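PDB 4TME: ethanolamine utilization protein EutL from Clostridium perfringens E str. JGS1987, which forms part of the shell of the ethanolamine-utilization bacterial microcompartment and binds ethanolamine, which probably controls the opening of its pore. Local coordinates for residues Glu28-Pro31 / His32-Ser35; Leu51-Ala54 / Thr55-Ala58; Gly89-Pro92 / Ala93-Arg96. One frame throughout, in Å; residues are numbered along the deposited sequence.

Interaction 1: residues Glu28-Pro31 / His32-Ser35; sequences ELEP and HHKS
Glu30 and His33 close a type I beta turn: His33 N donates to Glu30 O at 3.0 Å, with the N-H pointing at the oxygen at 152° but reaching it from well above the carbonyl plane rather than along a lone pair. The same carbonyl takes a second bond from a water that also donates to His33 O, so one water bridges the first and last residues of the turn. Pro31 and His32 fill the two corner positions of the turn.

The side chains of Glu30 and His33 lie side by side, and Glu30 CB sits over one face of the imidazole, 4.0 Å from the centroid of the His33 ring, a CH-pi contact displaced toward the rim. Leu29 meets the same ring at its edge, with Leu29 CB 3.9 Å from His33 ND1. On that side Glu30 N lies 3.0 Å from His33 ND1. With CG turned away from its own carbonyl carbon (chi1 -69°), His33 swings its ring back over the incoming chain, while NE2 at the far end is bonded to Asp61; the ring is thus held at its far end as well as by packing on Glu30 and Leu29. His32 also leans on Glu30: Glu30 CB approaches the His32 ring obliquely, 3.3 Å from His32 CE1. Lys34 bends at chi2 (-71°) and brings its amine back to the turn, where Lys34 NZ makes a weak bond of 3.3 Å to Pro31 O.

This loop follows helix 21-26, whose end is marked by a Schellman motif at Glu28, and runs into strand 35-41. Leu29 and His33 pack on Val63 of strand 61-67, and Lys34 and Ser35 together face Gly89 of strand 83-89 in a classic beta bulge.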
loop_
_atom_site.group_PDB
_atom_site.type_symbol
_atom_site.label_atom_id
_atom_site.label_comp_id
_atom_site.label_asym_id
_atom_site.label_seq_id
_atom_site.Cartn_x
_atom_site.Cartn_y
_atom_site.Cartn_z
ATOM N N GLU C 28 3.905 12.636 18.402
ATOM C CA GLU C 28 5.224 12.666 19.029
ATOM C C GLU C 28 5.906 14.032 18.888
ATOM O O GLU C 28 7.105 14.128 18.600
ATOM C CB GLU C 28 6.109 11.558 18.437
ATOM C CG GLU C 28 5.507 10.172 18.610
ATOM C CD GLU C 28 6.412 9.047 18.141
ATOM O OE1 GLU C 28 7.141 9.219 17.141
ATOM O OE2 GLU C 28 6.378 7.978 18.773
ATOM N N LEU C 29 5.128 15.082 19.110
ATOM C CA LEU C 29 5.623 16.450 19.014
ATOM C C LEU C 29 6.534 16.814 20.175
ATOM O O LEU C 29 6.416 16.255 21.279
ATOM C CB LEU C 29 4.464 17.430 18.982
ATOM C CG LEU C 29 3.440 17.258 17.862
ATOM C CD1 LEU C 29 2.399 18.342 18.004
ATOM C CD2 LEU C 29 4.116 17.328 16.503
ATOM N N GLU C 30 7.408 17.787 19.931
ATOM C CA GLU C 30 8.213 18.384 20.996
ATOM C C GLU C 30 7.387 19.376 21.806
ATOM O O GLU C 30 6.383 19.897 21.323
ATOM C CB GLU C 30 9.442 19.099 20.420
ATOM C CG GLU C 30 10.350 18.237 19.566
ATOM C CD GLU C 30 10.970 17.096 20.336
ATOM O OE1 GLU C 30 10.878 17.086 21.581
ATOM O OE2 GLU C 30 11.556 16.202 19.692
ATOM N N PRO C 31 7.818 19.662 23.048
ATOM C CA PRO C 31 7.070 20.575 23.916
ATOM C C PRO C 31 6.833 21.950 23.302
ATOM O O PRO C 31 5.802 22.563 23.573
ATOM C CB PRO C 31 7.966 20.686 25.159
ATOM C CG PRO C 31 8.721 19.424 25.192
ATOM C CD PRO C 31 8.973 19.069 23.747
ATOM N N HIS C 32 7.759 22.434 22.480
ATOM C CA HIS C 32 7.619 23.785 21.934
ATOM C C HIS C 32 6.749 23.821 20.672
ATOM O O HIS C 32 6.450 24.902 20.166
ATOM C CB HIS C 32 8.996 24.394 21.638
ATOM C CG HIS C 32 9.848 23.554 20.750
ATOM N ND1 HIS C 32 10.564 22.474 21.218
ATOM C CD2 HIS C 32 10.105 23.633 19.424
ATOM C CE1 HIS C 32 11.215 21.915 20.215
ATOM N NE2 HIS C 32 10.951 22.596 19.116
ATOM N N HIS C 33 6.334 22.650 20.186
ATOM C CA HIS C 33 5.418 22.553 19.047
ATOM C C HIS C 33 3.967 22.817 19.476
ATOM O O HIS C 33 3.271 21.907 19.930
ATOM C CB HIS C 33 5.507 21.177 18.402
ATOM C CG HIS C 33 6.805 20.914 17.703
ATOM N ND1 HIS C 33 7.308 19.646 17.519
ATOM C CD2 HIS C 33 7.694 21.757 17.125
ATOM C CE1 HIS C 33 8.454 19.718 16.867
ATOM N NE2 HIS C 33 8.706 20.988 16.612
ATOM N N LYS C 34 3.508 24.041 19.287
ATOM C CA LYS C 34 2.190 24.452 19.764
ATOM C C LYS C 34 1.153 24.557 18.656
ATOM O O LYS C 34 -0.048 24.517 18.923
ATOM C CB LYS C 34 2.280 25.813 20.469
ATOM C CG LYS C 34 3.329 25.896 21.553
ATOM C CD LYS C 34 2.940 25.079 22.764
ATOM C CE LYS C 34 3.821 25.430 23.957
ATOM N NZ LYS C 34 3.610 24.493 25.093
ATOM N N SER C 35 1.625 24.683 17.420
ATOM C CA SER C 35 0.771 24.923 16.268
ATOM C C SER C 35 1.203 24.055 15.112
ATOM O O SER C 35 2.392 23.808 14.959
ATOM C CB SER C 35 0.835 26.384 15.858
ATOM O OG SER C 35 0.256 27.194 16.861
HETATM O O HOH W 1 3.594 19.611 21.590
#

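Interaction 2: residues Leu51-Ala54 / Thr55-Ala58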
loop_
_atom_site.group_PDB
_atom_site.type_symbol
_atom_site.label_atom_id
_atom_site.label_comp_id
_atom_site.label_asym_id
_atom_site.label_seq_id
_atom_site.Cartn_x
_atom_site.Cartn_y
_atom_site.Cartn_z
ATOM N N LEU C 51 8.528 21.356 1.700
ATOM C CA LEU C 51 8.520 21.367 3.162
ATOM C C LEU C 51 9.923 21.612 3.712
ATOM O O LEU C 51 10.107 22.319 4.705
ATOM C CB LEU C 51 7.970 20.036 3.700
ATOM C CG LEU C 51 6.466 19.834 3.459
ATOM C CD1 LEU C 51 6.090 18.360 3.656
ATOM C CD2 LEU C 51 5.658 20.749 4.374
ATOM N N ASP C 52 10.928 21.030 3.071
ATOM C CA ASP C 52 12.304 21.328 3.444
ATOM C C ASP C 52 12.625 22.810 3.239
ATOM O O ASP C 52 13.249 23.451 4.087
ATOM C CB ASP C 52 13.270 20.438 2.648
ATOM C CG ASP C 52 14.700 20.604 3.106
ATOM O OD1 ASP C 52 14.960 20.284 4.282
ATOM O OD2 ASP C 52 15.559 21.027 2.306
ATOM N N GLU C 53 12.160 23.369 2.130
ATOM C CA GLU C 53 12.346 24.787 1.888
ATOM C C GLU C 53 11.674 25.597 3.002
ATOM O O GLU C 53 12.239 26.609 3.451
ATOM C CB GLU C 53 11.798 25.148 0.507
ATOM C CG GLU C 53 12.088 26.556 0.057
ATOM C CD GLU C 53 13.566 26.810 -0.250
ATOM O OE1 GLU C 53 14.312 25.939 -0.783
ATOM O OE2 GLU C 53 13.981 27.919 0.053
ATOM N N ALA C 54 10.495 25.165 3.464
ATOM C CA ALA C 54 9.793 25.867 4.552
ATOM C C ALA C 54 10.644 25.930 5.830
ATOM O O ALA C 54 10.616 26.933 6.541
ATOM C CB ALA C 54 8.460 25.210 4.850
ATOM N N THR C 55 11.423 24.879 6.119
ATOM C CA THR C 55 12.250 24.899 7.335
ATOM C C THR C 55 13.409 25.909 7.242
ATOM O O THR C 55 14.040 26.228 8.260
ATOM C CB THR C 55 12.834 23.489 7.683
ATOM O OG1 THR C 55 13.848 23.120 6.730
ATOM C CG2 THR C 55 11.735 22.419 7.762
ATOM N N LYS C 56 13.693 26.431 6.041
ATOM C CA LYS C 56 14.711 27.465 5.874
ATOM C C LYS C 56 14.093 28.873 6.026
ATOM O O LYS C 56 14.778 29.856 6.318
ATOM C CB LYS C 56 15.380 27.329 4.507
ATOM C CG LYS C 56 16.167 26.041 4.338
ATOM C CD LYS C 56 17.057 26.053 3.101
ATOM C CE LYS C 56 16.292 25.718 1.837
ATOM N NZ LYS C 56 17.148 25.905 0.599
ATOM N N ALA C 57 12.780 28.943 5.847
ATOM C CA ALA C 57 12.056 30.223 5.744
ATOM C C ALA C 57 11.406 30.682 7.043
ATOM O O ALA C 57 11.078 31.856 7.200
ATOM C CB ALA C 57 10.956 30.099 4.673
ATOM N N ALA C 58 11.161 29.755 7.951
ATOM C CA ALA C 58 10.394 30.044 9.156
ATOM C C ALA C 58 10.795 29.106 10.284
ATOM O O ALA C 58 11.510 28.106 10.055
ATOM C CB ALA C 58 8.892 29.897 8.868
#
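The C-terminal end of helix 44-57, in the first BMC domain, is where Leu51-Ala54 and Thr55-Ala58 meet. Thr55 N donates to Leu51 O at 3.2 Å, an i to i+4 bond, but further on the shorter three-residue spacing takes over: Lys56 N reaches Glu53 O at 3.0 Å and Ala57 N reaches Ala54 O at 3.0 Å, both donors standing above the carbonyl planes. The i to i+4 bonds from Ala57 to Glu53 and from Ala58 to Ala54 are weak.

Thr55 turns its hydroxyl back along the helix, and Thr55 OG1 donates to Asp52 O at 2.7 Å, in the carbonyl plane on a lone pair. A chi1 of 71° sets OG1 between the backbone N and carbonyl carbon, within reach of that oxygen. The hydroxyl is also bonded to Ser133 N, and the Asp52 carboxylate to Gly132 N and Leu135 N, so both side chains grip the start of helix 133-139.

Glu53 and Lys56 cross on the outer side: Glu53 OE1 and Lys56 NZ form a salt bridge, weak as a hydrogen bond at 3.2 Å. Lys56 CE lies almost as close to that oxygen, and the amine also donates to Arg130 O. The shift from four-residue to three-residue bonding is a tightening toward 3-10 geometry, typical of a helix C-terminus.

Interaction 3: residues Gly89-Pro92 / Ala93-Arg96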
loop_
_atom_site.group_PDB
_atom_site.type_symbol
_atom_site.label_atom_id
_atom_site.label_comp_id
_atom_site.label_asym_id
_atom_site.label_seq_id
_atom_site.Cartn_x
_atom_site.Cartn_y
_atom_site.Cartn_z
ATOM N N GLY C 89 5.364 24.432 14.711
ATOM C CA GLY C 89 6.113 25.586 15.161
ATOM C C GLY C 89 5.512 26.127 16.441
ATOM O O GLY C 89 4.495 25.632 16.906
ATOM N N PRO C 90 6.145 27.153 17.010
ATOM C CA PRO C 90 5.770 27.711 18.314
ATOM C C PRO C 90 4.528 28.577 18.285
ATOM O O PRO C 90 3.980 28.867 19.345
ATOM C CB PRO C 90 6.987 28.563 18.690
ATOM C CG PRO C 90 7.589 28.942 17.391
ATOM C CD PRO C 90 7.411 27.725 16.523
ATOM N N SER C 91 4.110 29.014 17.106
ATOM C CA SER C 91 2.962 29.909 17.003
ATOM C C SER C 91 2.279 29.731 15.673
ATOM O O SER C 91 2.878 29.241 14.719
ATOM C CB SER C 91 3.410 31.365 17.145
ATOM O OG SER C 91 4.186 31.728 16.009
ATOM N N PRO C 92 1.007 30.121 15.588
ATOM C CA PRO C 92 0.359 30.129 14.285
ATOM C C PRO C 92 1.087 31.009 13.274
ATOM O O PRO C 92 1.106 30.653 12.104
ATOM C CB PRO C 92 -1.045 30.685 14.599
ATOM C CG PRO C 92 -1.261 30.382 16.013
ATOM C CD PRO C 92 0.072 30.491 16.669
ATOM N N ALA C 93 1.659 32.141 13.694
ATOM C CA ALA C 93 2.360 33.013 12.757
ATOM C C ALA C 93 3.539 32.294 12.086
ATOM O O ALA C 93 3.752 32.431 10.888
ATOM C CB ALA C 93 2.851 34.273 13.453
ATOM N N GLU C 94 4.294 31.515 12.845
ATOM C CA GLU C 94 5.429 30.816 12.247
ATOM C C GLU C 94 4.962 29.709 11.293
ATOM O O GLU C 94 5.527 29.555 10.207
ATOM C CB GLU C 94 6.354 30.241 13.322
ATOM C CG GLU C 94 7.220 31.309 14.038
ATOM C CD GLU C 94 8.154 32.103 13.112
ATOM O OE1 GLU C 94 8.565 33.233 13.497
ATOM O OE2 GLU C 94 8.505 31.608 12.019
ATOM N N VAL C 95 3.953 28.951 11.710
ATOM C CA VAL C 95 3.352 27.952 10.843
ATOM C C VAL C 95 2.878 28.588 9.542
ATOM O O VAL C 95 3.188 28.112 8.459
ATOM C CB VAL C 95 2.196 27.250 11.537
ATOM C CG1 VAL C 95 1.399 26.412 10.550
ATOM C CG2 VAL C 95 2.744 26.399 12.674
ATOM N N ARG C 96 2.159 29.697 9.660
ATOM C CA ARG C 96 1.639 30.414 8.505
ATOM C C ARG C 96 2.784 30.824 7.561
ATOM O O ARG C 96 2.691 30.672 6.343
ATOM C CB ARG C 96 0.844 31.615 9.020
ATOM C CG ARG C 96 0.036 32.426 8.072
ATOM C CD ARG C 96 -0.444 33.581 8.970
ATOM N NE ARG C 96 -1.451 34.491 8.458
ATOM C CZ ARG C 96 -1.218 35.436 7.565
ATOM N NH1 ARG C 96 -0.011 35.541 7.023
ATOM N NH2 ARG C 96 -2.205 36.257 7.192
#
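Ser91 caps the N-terminus of helix 92-106, in the loop joining strand 83-89 to the helix within the first BMC domain. The cap is a side-chain-to-backbone bond: Glu94 N donates to Ser91 OG at 3.2 Å and 159°. With OG lodged between its own N and carbonyl carbon (chi1 68°), Ser91 faces the first helical turn and takes up an N-H that lacks an i-4 partner within the helix.

Backbone bonds then start the helix. Val95 N points almost straight at Ser91 O, at 3.2 Å and 177°, and Arg96 N reaches Pro92 O at 2.8 Å. Ser91 therefore serves the helix twice, through its hydroxyl and its carbonyl, and the latter also receives a weak, secondary bond from Glu94 N. Pro92, with no N-H to give, occupies the first helical position, where none is needed.

Two side-chain ends find polar partners outside the cap: the Glu94 carboxylate is bonded to Glu59 N, and the extended Arg96 side chain carries its guanidinium group to Leu218 O of the second subunit.

Nonpolar contacts flank the cap. Phe217 of the second subunit packs on Arg96, and on the inner side Val95 lies near Ser35 and Ile15. The aliphatic part of Glu94 runs beside the capping hydroxyl, with Glu94 CG 4.1 Å from Pro90 CG.

How the interactions relate
Interactions 1 and 3 meet directly, their centres about 11 Å apart: Lys34 N lies 3.0 Å from Gly89 O and Ser35 O 3.0 Å from Gly89 N, both probable hydrogen bonds, so the loop before strand 35-41 and the cap of helix 92-106 share one strand pairing. Interaction 2 touches interaction 3 through Ala58 CB, 3.6 Å from Glu94 OE2, but stays about 9 Å from interaction 1 at the nearest atoms. All three lie on the same side of the chain's centre. Interaction 2 comes toward the ethanolamine sites, with the Leu51 side chain about 11 Å from a bound ethanolamine, yet none of these residues lines either pocket.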